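Local coordinates for ABC transporter substrate binding protein (Ribose) (Agrobacterium vitis, PDB 5DKV), which binds alpha-D-tagatopyranose and probably serves as the sugar-capturing component of an ABC transporter, at residues S258-L263 with S310-P315; T305-S310 with R319-E324; Q59-G64 with I81-D86. All coordinates share one frame; numbering follows the deposited sequence.

Contact 1: residues S258-L263 with S310-P315; sequences SVVDNL and SNVTDP
V312 turns its side chain onto one flank of the helical turn V259-L263, where V260 and L263 stand three residues apart and receive it. The setting is the C-terminal lobe of a type I periplasmic-binding-protein fold: the loop that leaves strand 299-307 runs beside the short helix 259-264. Only apolar groups meet across this contact. CG2 of V312 faces V260 CG2 at 4.2 Å, methyl against methyl, while CD1 of L263 comes to 4.1 Å from V312 CB. V312 CG2 also lies 4.2 Å from L263 CD1, so this one valine methyl bears on both helix residues. A chi1 of 64° tucks V312 CG1 between its own backbone N and carbonyl carbon and leaves CG2, anti to the N, as the branch presented to the helix.

In the next shell, I307 of strand 299-307 packs against both L263 and V312, and I321 lies on V260, so the pairing is part of a larger apolar cluster, buried at L263, I307 and V312 and partly exposed at V260 and I321. N311, just before V312, ties the loop back to the strand end: its OD1 accepts from N308 N and its ND2 donates to V306 O. The helical turn is braced by L263 N bonding to V259 O at 2.8 Å. Past V312, D314 N donates to N311 O at 2.8 Å.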
loop_
_atom_site.group_PDB
_atom_site.type_symbol
_atom_site.label_atom_id
_atom_site.label_comp_id
_atom_site.label_asym_id
_atom_site.label_seq_id
_atom_site.Cartn_x
_atom_site.Cartn_y
_atom_site.Cartn_z
ATOM N N SER A 258 6.109 -11.877 9.016
ATOM C CA SER A 258 7.237 -11.624 9.901
ATOM C C SER A 258 6.895 -10.705 11.086
ATOM O O SER A 258 7.650 -10.664 12.057
ATOM C CB SER A 258 8.387 -11.008 9.111
ATOM O OG SER A 258 7.920 -9.906 8.358
ATOM N N VAL A 259 5.782 -9.973 11.036
ATOM C CA VAL A 259 5.506 -9.048 12.140
ATOM C C VAL A 259 5.215 -9.801 13.437
ATOM O O VAL A 259 5.368 -9.248 14.513
ATOM C CB VAL A 259 4.315 -8.071 11.864
ATOM C CG1 VAL A 259 4.598 -7.195 10.655
ATOM C CG2 VAL A 259 2.965 -8.818 11.758
ATOM N N VAL A 260 4.762 -11.048 13.351
ATOM C CA VAL A 260 4.515 -11.816 14.561
ATOM C C VAL A 260 5.800 -11.989 15.373
ATOM O O VAL A 260 5.845 -11.578 16.532
ATOM C CB VAL A 260 3.903 -13.181 14.271
ATOM C CG1 VAL A 260 3.616 -13.920 15.584
ATOM C CG2 VAL A 260 2.619 -13.020 13.475
ATOM N N ASP A 261 6.848 -12.567 14.780
ATOM C CA ASP A 261 8.119 -12.702 15.484
ATOM C C ASP A 261 8.723 -11.341 15.811
ATOM O O ASP A 261 9.271 -11.169 16.889
ATOM C CB ASP A 261 9.120 -13.516 14.663
ATOM C CG ASP A 261 8.731 -14.979 14.550
ATOM O OD1 ASP A 261 7.732 -15.386 15.179
ATOM O OD2 ASP A 261 9.435 -15.727 13.839
ATOM N N ASN A 262 8.595 -10.357 14.917
ATOM C CA ASN A 262 9.295 -9.086 15.158
ATOM C C ASN A 262 8.603 -8.250 16.246
ATOM O O ASN A 262 9.266 -7.544 16.997
ATOM C CB ASN A 262 9.441 -8.300 13.854
ATOM C CG ASN A 262 10.473 -8.917 12.919
ATOM O OD1 ASN A 262 11.328 -9.697 13.360
ATOM N ND2 ASN A 262 10.404 -8.573 11.631
ATOM N N LEU A 263 7.282 -8.348 16.368
ATOM C CA LEU A 263 6.617 -7.746 17.518
ATOM C C LEU A 263 6.988 -8.465 18.810
ATOM O O LEU A 263 7.267 -7.830 19.822
ATOM C CB LEU A 263 5.098 -7.754 17.333
ATOM C CG LEU A 263 4.571 -6.751 16.311
ATOM C CD1 LEU A 263 3.132 -7.119 15.924
ATOM C CD2 LEU A 263 4.655 -5.327 16.850
ATOM N N SER A 310 0.845 -7.151 22.060
ATOM C CA SER A 310 -0.210 -7.751 22.857
ATOM C C SER A 310 -1.342 -8.255 22.008
ATOM O O SER A 310 -1.808 -9.370 22.215
ATOM C CB SER A 310 -0.762 -6.753 23.869
ATOM O OG SER A 310 0.243 -6.442 24.799
ATOM N N ASN A 311 -1.788 -7.436 21.059
ATOM C CA ASN A 311 -3.037 -7.762 20.362
ATOM C C ASN A 311 -2.826 -8.608 19.127
ATOM O O ASN A 311 -3.795 -9.013 18.497
ATOM C CB ASN A 311 -3.828 -6.482 20.004
ATOM C CG ASN A 311 -3.238 -5.691 18.835
ATOM O OD1 ASN A 311 -2.162 -5.979 18.320
ATOM N ND2 ASN A 311 -3.945 -4.649 18.454
ATOM N N VAL A 312 -1.575 -8.930 18.813
ATOM C CA VAL A 312 -1.296 -9.705 17.609
ATOM C C VAL A 312 -1.854 -11.121 17.784
ATOM O O VAL A 312 -1.977 -11.861 16.814
ATOM C CB VAL A 312 0.220 -9.734 17.295
ATOM C CG1 VAL A 312 0.977 -10.444 18.395
ATOM C CG2 VAL A 312 0.510 -10.374 15.934
ATOM N N THR A 313 -2.211 -11.482 19.019
ATOM C CA THR A 313 -2.879 -12.768 19.284
ATOM C C THR A 313 -4.399 -12.604 19.512
ATOM O O THR A 313 -5.113 -13.568 19.806
ATOM C CB THR A 313 -2.188 -13.508 20.494
ATOM O OG1 THR A 313 -1.944 -12.616 21.598
ATOM C CG2 THR A 313 -0.857 -14.075 20.056
ATOM N N ASP A 314 -4.918 -11.395 19.363
ATOM C CA ASP A 314 -6.350 -11.221 19.326
ATOM C C ASP A 314 -6.833 -11.769 17.971
ATOM O O ASP A 314 -6.263 -11.434 16.933
ATOM C CB ASP A 314 -6.731 -9.751 19.477
ATOM C CG ASP A 314 -8.193 -9.571 19.786
ATOM O OD1 ASP A 314 -8.805 -8.591 19.301
ATOM O OD2 ASP A 314 -8.724 -10.414 20.529
ATOM N N PRO A 315 -7.856 -12.635 17.968
ATOM C CA PRO A 315 -8.225 -13.211 16.659
ATOM C C PRO A 315 -8.709 -12.220 15.627
ATOM O O PRO A 315 -8.390 -12.366 14.441
ATOM C CB PRO A 315 -9.363 -14.188 17.009
ATOM C CG PRO A 315 -9.684 -13.958 18.494
ATOM C CD PRO A 315 -8.463 -13.355 19.094
#

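Contact 2: residues T305-S310 with R319-E324; sequences TVINKS and RFIYAE
T305 sets its hydroxyl over the face of the F320 ring, and this is the closest approach between T305-S310, the end of strand 299-307 and the loop after it, and the tail R319-E324. OG1 lies 3.4 Å above the ring plane, over the centre, and is 3.5 Å from F320 CD2. T305 holds OG1 beside its backbone N (chi1 -62°), while CG2 reaches the same ring less closely, 4.1 Å from F320 CD2. The hydroxyl is not left to the ring alone: it hydrogen-bonds NE2 of H275, whose own ring stacks with F320. Threonine, histidine and phenylalanine thus form one compact group.

A second tight spot is aliphatic. The extended end of I307 (chi2 177°) carries CD1 to I321, whose CG1 is met at 4.1 Å, the two side chains crossing at about a right angle. I307 is buried, with L263 and V312 also against it.

Both ends of the contact are more open. F320 CE2 lies over one face of the exposed R319 guanidinium, 3.4 Å above its plane and displaced toward its rim, and R319 NE donates to A316 O. K309 and S310 are exposed, and the chain turns there through an Asx turn in which S310 N donates to N308 OD1 at 2.7 Å, in the carbonyl plane but bent, with an N-H...O angle of 132°.

Beyond I321, Y322 OH bonds D254 OD2 and Q274 N, both residues of the tagatose pocket, and A323 N bonds T44 OG1. A C-terminal tail that packs on the last strand of one lobe and reaches helix 40-56 of the other, next to ligand residues, is consistent with the interlobe region of a type I sugar-binding protein.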
loop_
_atom_site.group_PDB
_atom_site.type_symbol
_atom_site.label_atom_id
_atom_site.label_comp_id
_atom_site.label_asym_id
_atom_site.label_seq_id
_atom_site.Cartn_x
_atom_site.Cartn_y
_atom_site.Cartn_z
ATOM N N THR A 305 -5.592 -1.554 10.735
ATOM C CA THR A 305 -5.540 -2.308 11.977
ATOM C C THR A 305 -4.142 -2.121 12.547
ATOM O O THR A 305 -3.163 -2.523 11.918
ATOM C CB THR A 305 -5.839 -3.795 11.753
ATOM O OG1 THR A 305 -7.172 -3.954 11.246
ATOM C CG2 THR A 305 -5.714 -4.592 13.049
ATOM N N VAL A 306 -4.056 -1.504 13.722
ATOM C CA VAL A 306 -2.768 -1.294 14.388
ATOM C C VAL A 306 -2.452 -2.523 15.243
ATOM O O VAL A 306 -3.206 -2.875 16.141
ATOM C CB VAL A 306 -2.785 -0.022 15.226
ATOM C CG1 VAL A 306 -1.411 0.223 15.862
ATOM C CG2 VAL A 306 -3.184 1.186 14.333
ATOM N N ILE A 307 -1.349 -3.191 14.909
ATOM C CA ILE A 307 -0.951 -4.439 15.538
ATOM C C ILE A 307 0.239 -4.174 16.455
ATOM O O ILE A 307 1.218 -3.525 16.063
ATOM C CB ILE A 307 -0.591 -5.543 14.485
ATOM C CG1 ILE A 307 -1.712 -5.681 13.454
ATOM C CG2 ILE A 307 -0.344 -6.898 15.192
ATOM C CD1 ILE A 307 -1.418 -6.699 12.334
ATOM N N ASN A 308 0.137 -4.641 17.694
ATOM C CA ASN A 308 1.221 -4.508 18.654
ATOM C C ASN A 308 1.550 -5.868 19.270
ATOM O O ASN A 308 0.941 -6.872 18.915
ATOM C CB ASN A 308 0.842 -3.497 19.748
ATOM C CG ASN A 308 -0.426 -3.892 20.497
ATOM O OD1 ASN A 308 -0.487 -4.959 21.090
ATOM N ND2 ASN A 308 -1.418 -3.016 20.504
ATOM N N LYS A 309 2.495 -5.892 20.202
ATOM C CA LYS A 309 2.948 -7.116 20.848
ATOM C C LYS A 309 1.824 -7.884 21.535
ATOM O O LYS A 309 1.845 -9.105 21.585
ATOM C CB LYS A 309 4.025 -6.768 21.891
ATOM C CG LYS A 309 4.882 -7.910 22.360
ATOM C CD LYS A 309 5.824 -7.420 23.471
ATOM C CE LYS A 309 7.022 -8.341 23.690
ATOM N NZ LYS A 309 6.665 -9.790 23.795
ATOM N N SER A 310 0.845 -7.151 22.060
ATOM C CA SER A 310 -0.210 -7.751 22.857
ATOM C C SER A 310 -1.342 -8.255 22.008
ATOM O O SER A 310 -1.808 -9.370 22.215
ATOM C CB SER A 310 -0.762 -6.753 23.869
ATOM O OG SER A 310 0.243 -6.442 24.799
ATOM N N ARG A 319 -6.107 -11.942 11.928
ATOM C CA ARG A 319 -6.684 -12.215 10.618
ATOM C C ARG A 319 -6.323 -11.149 9.595
ATOM O O ARG A 319 -6.553 -11.346 8.396
ATOM C CB ARG A 319 -8.191 -12.315 10.725
ATOM C CG ARG A 319 -8.859 -11.037 11.164
ATOM C CD ARG A 319 -10.318 -11.304 11.524
ATOM N NE ARG A 319 -11.038 -10.093 11.920
ATOM C CZ ARG A 319 -11.992 -9.500 11.203
ATOM N NH1 ARG A 319 -12.374 -9.985 10.023
ATOM N NH2 ARG A 319 -12.572 -8.404 11.676
ATOM N N PHE A 320 -5.774 -10.017 10.055
ATOM C CA PHE A 320 -5.368 -8.923 9.146
ATOM C C PHE A 320 -3.894 -9.040 8.732
ATOM O O PHE A 320 -3.411 -8.293 7.856
ATOM C CB PHE A 320 -5.628 -7.559 9.787
ATOM C CG PHE A 320 -7.084 -7.204 9.843
ATOM C CD1 PHE A 320 -7.713 -6.695 8.718
ATOM C CD2 PHE A 320 -7.830 -7.415 10.993
ATOM C CE1 PHE A 320 -9.049 -6.382 8.749
ATOM C CE2 PHE A 320 -9.184 -7.098 11.033
ATOM C CZ PHE A 320 -9.792 -6.585 9.908
ATOM N N ILE A 321 -3.176 -9.979 9.332
ATOM C CA ILE A 321 -1.819 -10.241 8.887
ATOM C C ILE A 321 -1.918 -10.733 7.432
ATOM O O ILE A 321 -2.801 -11.536 7.087
ATOM C CB ILE A 321 -1.100 -11.254 9.802
ATOM C CG1 ILE A 321 -0.932 -10.645 11.193
ATOM C CG2 ILE A 321 0.247 -11.625 9.204
ATOM C CD1 ILE A 321 -0.618 -11.654 12.280
ATOM N N TYR A 322 -1.043 -10.220 6.574
ATOM C CA TYR A 322 -1.162 -10.476 5.139
ATOM C C TYR A 322 -0.819 -11.918 4.776
ATOM O O TYR A 322 0.022 -12.563 5.416
ATOM C CB TYR A 322 -0.258 -9.547 4.340
ATOM C CG TYR A 322 -0.497 -8.056 4.447
ATOM C CD1 TYR A 322 -1.521 -7.514 5.208
ATOM C CD2 TYR A 322 0.328 -7.182 3.755
ATOM C CE1 TYR A 322 -1.689 -6.136 5.295
ATOM C CE2 TYR A 322 0.168 -5.816 3.838
ATOM C CZ TYR A 322 -0.844 -5.300 4.613
ATOM O OH TYR A 322 -1.039 -3.943 4.696
ATOM N N ALA A 323 -1.503 -12.400 3.740
ATOM C CA ALA A 323 -1.235 -13.681 3.130
ATOM C C ALA A 323 0.099 -13.696 2.413
ATOM O O ALA A 323 0.479 -12.710 1.745
ATOM C CB ALA A 323 -2.349 -14.031 2.144
ATOM N N GLU A 324 0.771 -14.838 2.560
ATOM C CA GLU A 324 1.958 -15.233 1.810
ATOM C C GLU A 324 3.169 -14.347 2.073
ATOM O O GLU A 324 4.304 -14.771 1.858
ATOM C CB GLU A 324 1.648 -15.270 0.314
ATOM C CG GLU A 324 1.471 -16.675 -0.247
ATOM C CD GLU A 324 0.056 -17.240 -0.108
ATOM O OE1 GLU A 324 -0.927 -16.472 -0.203
ATOM O OE2 GLU A 324 -0.070 -18.471 0.077
ATOM O OXT GLU A 324 3.053 -13.207 2.514
#

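Contact 3: residues Q59-G64 with I81-D86; sequences QIIFQG and IAKKPD
I61 on the edge strand 59-62 directs its two branches at different residues of the loop I81-D86. Its CG2, anti to the backbone N, packs on the aliphatic shaft of K83, 4.1 Å from CD. The other branch, CG1, lies beside the N (chi1 -57°) and continues extended, so that CD1 reaches P85 CB at 4.2 Å, the two side chains crossing at about a right angle.

K83 uses the rest of its length for a polar contact. Its chain is extended until the last torsion, where chi4 of 93° bends the ammonium toward Q63. NZ gives a weak hydrogen bond to Q63 OE1 at 3.3 Å. Q63 comes to meet it fully stretched, with CG anti to the backbone N, and the two side chains cross near a right angle. V80 of helix 70-81 touches both Q63 and P85.

The backbone that positions K83 is a type I turn, closed by K84 N donating to I81 O at 3.0 Å. K84, the first residue beyond the helix to leave helical backbone angles, has a positive phi (48°), and its side chain starts away from the strand. R29 on the neighbouring strand grips the carbonyls of K83 and K84 with its two terminal nitrogens. Strand 59-62, helix 70-81 and parallel strand 87-90 make a beta-alpha-beta crossover that passes strand 29-33, as in Rossmann-like binding-protein lobes.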
loop_
_atom_site.group_PDB
_atom_site.type_symbol
_atom_site.label_atom_id
_atom_site.label_comp_id
_atom_site.label_asym_id
_atom_site.label_seq_id
_atom_site.Cartn_x
_atom_site.Cartn_y
_atom_site.Cartn_z
ATOM N N GLN A 59 -14.866 -14.248 -13.108
ATOM C CA GLN A 59 -13.512 -14.798 -13.129
ATOM C C GLN A 59 -12.524 -13.656 -13.066
ATOM O O GLN A 59 -12.735 -12.614 -13.701
ATOM C CB GLN A 59 -13.238 -15.617 -14.381
ATOM C CG GLN A 59 -11.785 -16.207 -14.412
ATOM C CD GLN A 59 -11.422 -16.991 -15.681
ATOM O OE1 GLN A 59 -11.872 -16.669 -16.786
ATOM N NE2 GLN A 59 -10.577 -18.018 -15.521
ATOM N N ILE A 60 -11.457 -13.852 -12.299
ATOM C CA ILE A 60 -10.385 -12.857 -12.236
ATOM C C ILE A 60 -9.299 -13.213 -13.222
ATOM O O ILE A 60 -8.808 -14.367 -13.262
ATOM C CB ILE A 60 -9.773 -12.744 -10.824
ATOM C CG1 ILE A 60 -10.825 -12.328 -9.802
ATOM C CG2 ILE A 60 -8.584 -11.736 -10.809
ATOM C CD1 ILE A 60 -11.449 -10.996 -10.048
ATOM N N ILE A 61 -8.924 -12.219 -14.029
ATOM C CA ILE A 61 -7.734 -12.300 -14.868
ATOM C C ILE A 61 -6.638 -11.537 -14.132
ATOM O O ILE A 61 -6.707 -10.318 -14.034
ATOM C CB ILE A 61 -7.965 -11.684 -16.266
ATOM C CG1 ILE A 61 -9.131 -12.379 -16.956
ATOM C CG2 ILE A 61 -6.680 -11.770 -17.105
ATOM C CD1 ILE A 61 -9.568 -11.719 -18.230
ATOM N N PHE A 62 -5.646 -12.249 -13.615
ATOM C CA PHE A 62 -4.619 -11.629 -12.781
ATOM C C PHE A 62 -3.271 -11.681 -13.460
ATOM O O PHE A 62 -2.813 -12.736 -13.884
ATOM C CB PHE A 62 -4.568 -12.324 -11.416
ATOM C CG PHE A 62 -3.554 -11.756 -10.470
ATOM C CD1 PHE A 62 -3.896 -10.760 -9.569
ATOM C CD2 PHE A 62 -2.258 -12.221 -10.466
ATOM C CE1 PHE A 62 -2.969 -10.244 -8.696
ATOM C CE2 PHE A 62 -1.333 -11.712 -9.586
ATOM C CZ PHE A 62 -1.688 -10.732 -8.696
ATOM N N GLN A 63 -2.631 -10.522 -13.588
ATOM C CA GLN A 63 -1.297 -10.484 -14.197
ATOM C C GLN A 63 -0.580 -9.247 -13.717
ATOM O O GLN A 63 -1.160 -8.168 -13.672
ATOM C CB GLN A 63 -1.366 -10.501 -15.723
ATOM C CG GLN A 63 -0.055 -10.866 -16.339
ATOM C CD GLN A 63 -0.113 -10.926 -17.855
ATOM O OE1 GLN A 63 -1.166 -11.179 -18.438
ATOM N NE2 GLN A 63 1.029 -10.693 -18.502
ATOM N N GLY A 64 0.673 -9.421 -13.334
ATOM C CA GLY A 64 1.482 -8.314 -12.863
ATOM C C GLY A 64 2.935 -8.457 -13.254
ATOM O O GLY A 64 3.377 -9.519 -13.736
ATOM N N ILE A 81 -5.237 -5.849 -21.829
ATOM C CA ILE A 81 -6.182 -5.201 -22.738
ATOM C C ILE A 81 -6.541 -6.115 -23.910
ATOM O O ILE A 81 -7.697 -6.178 -24.338
ATOM C CB ILE A 81 -5.604 -3.867 -23.206
ATOM C CG1 ILE A 81 -5.644 -2.895 -22.030
ATOM C CG2 ILE A 81 -6.423 -3.269 -24.360
ATOM C CD1 ILE A 81 -4.935 -1.581 -22.287
ATOM N N ALA A 82 -5.561 -6.870 -24.385
ATOM C CA ALA A 82 -5.749 -7.683 -25.576
ATOM C C ALA A 82 -6.623 -8.903 -25.269
ATOM O O ALA A 82 -7.137 -9.544 -26.176
ATOM C CB ALA A 82 -4.401 -8.111 -26.138
ATOM N N LYS A 83 -6.779 -9.221 -23.984
ATOM C CA LYS A 83 -7.671 -10.304 -23.556
ATOM C C LYS A 83 -9.136 -9.842 -23.445
ATOM O O LYS A 83 -10.018 -10.629 -23.090
ATOM C CB LYS A 83 -7.187 -10.873 -22.217
ATOM C CG LYS A 83 -5.822 -11.519 -22.291
ATOM C CD LYS A 83 -5.501 -12.258 -21.009
ATOM C CE LYS A 83 -4.286 -13.152 -21.173
ATOM N NZ LYS A 83 -3.023 -12.488 -20.782
ATOM N N LYS A 84 -9.380 -8.586 -23.793
ATOM C CA LYS A 84 -10.722 -7.992 -23.784
ATOM C C LYS A 84 -11.484 -8.267 -22.488
ATOM O O LYS A 84 -12.597 -8.795 -22.508
ATOM C CB LYS A 84 -11.536 -8.496 -24.979
ATOM C CG LYS A 84 -10.851 -8.313 -26.328
ATOM C CD LYS A 84 -11.740 -8.852 -27.456
ATOM C CE LYS A 84 -11.106 -8.701 -28.828
ATOM N NZ LYS A 84 -11.963 -9.312 -29.889
ATOM N N PRO A 85 -10.900 -7.886 -21.343
ATOM C CA PRO A 85 -11.639 -8.087 -20.104
ATOM C C PRO A 85 -12.839 -7.169 -20.041
ATOM O O PRO A 85 -12.853 -6.146 -20.734
ATOM C CB PRO A 85 -10.615 -7.740 -19.033
ATOM C CG PRO A 85 -9.808 -6.681 -19.655
ATOM C CD PRO A 85 -9.674 -7.100 -21.103
ATOM N N ASP A 86 -13.833 -7.529 -19.232
ATOM C CA ASP A 86 -15.023 -6.684 -19.076
ATOM C C ASP A 86 -14.740 -5.416 -18.258
ATOM O O ASP A 86 -15.401 -4.375 -18.440
ATOM C CB ASP A 86 -16.155 -7.504 -18.432
ATOM C CG ASP A 86 -16.609 -8.652 -19.325
ATOM O OD1 ASP A 86 -17.001 -8.378 -20.482
ATOM O OD2 ASP A 86 -16.536 -9.825 -18.894
#

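How the contacts relate
Contacts 1 and 2 are neighbours, their centres 6 Å apart, and share S310; along the chain their segments alternate. They merge through I307, whose CG2 lies 3.6 Å from both V312 CB and L263 CD1. Contact 2 leads on toward the ligand, the I321 side chain being about 12 Å from the bound tagatose. Contact 3 stands apart in the other lobe: its centre is about 36 Å from that of contact 1 and 30 Å from that of contact 2, with nearest atoms about 19 and 10 Å away. Contacts 2 and 3 nevertheless reach the same mixed sheet, which runs through both lobes.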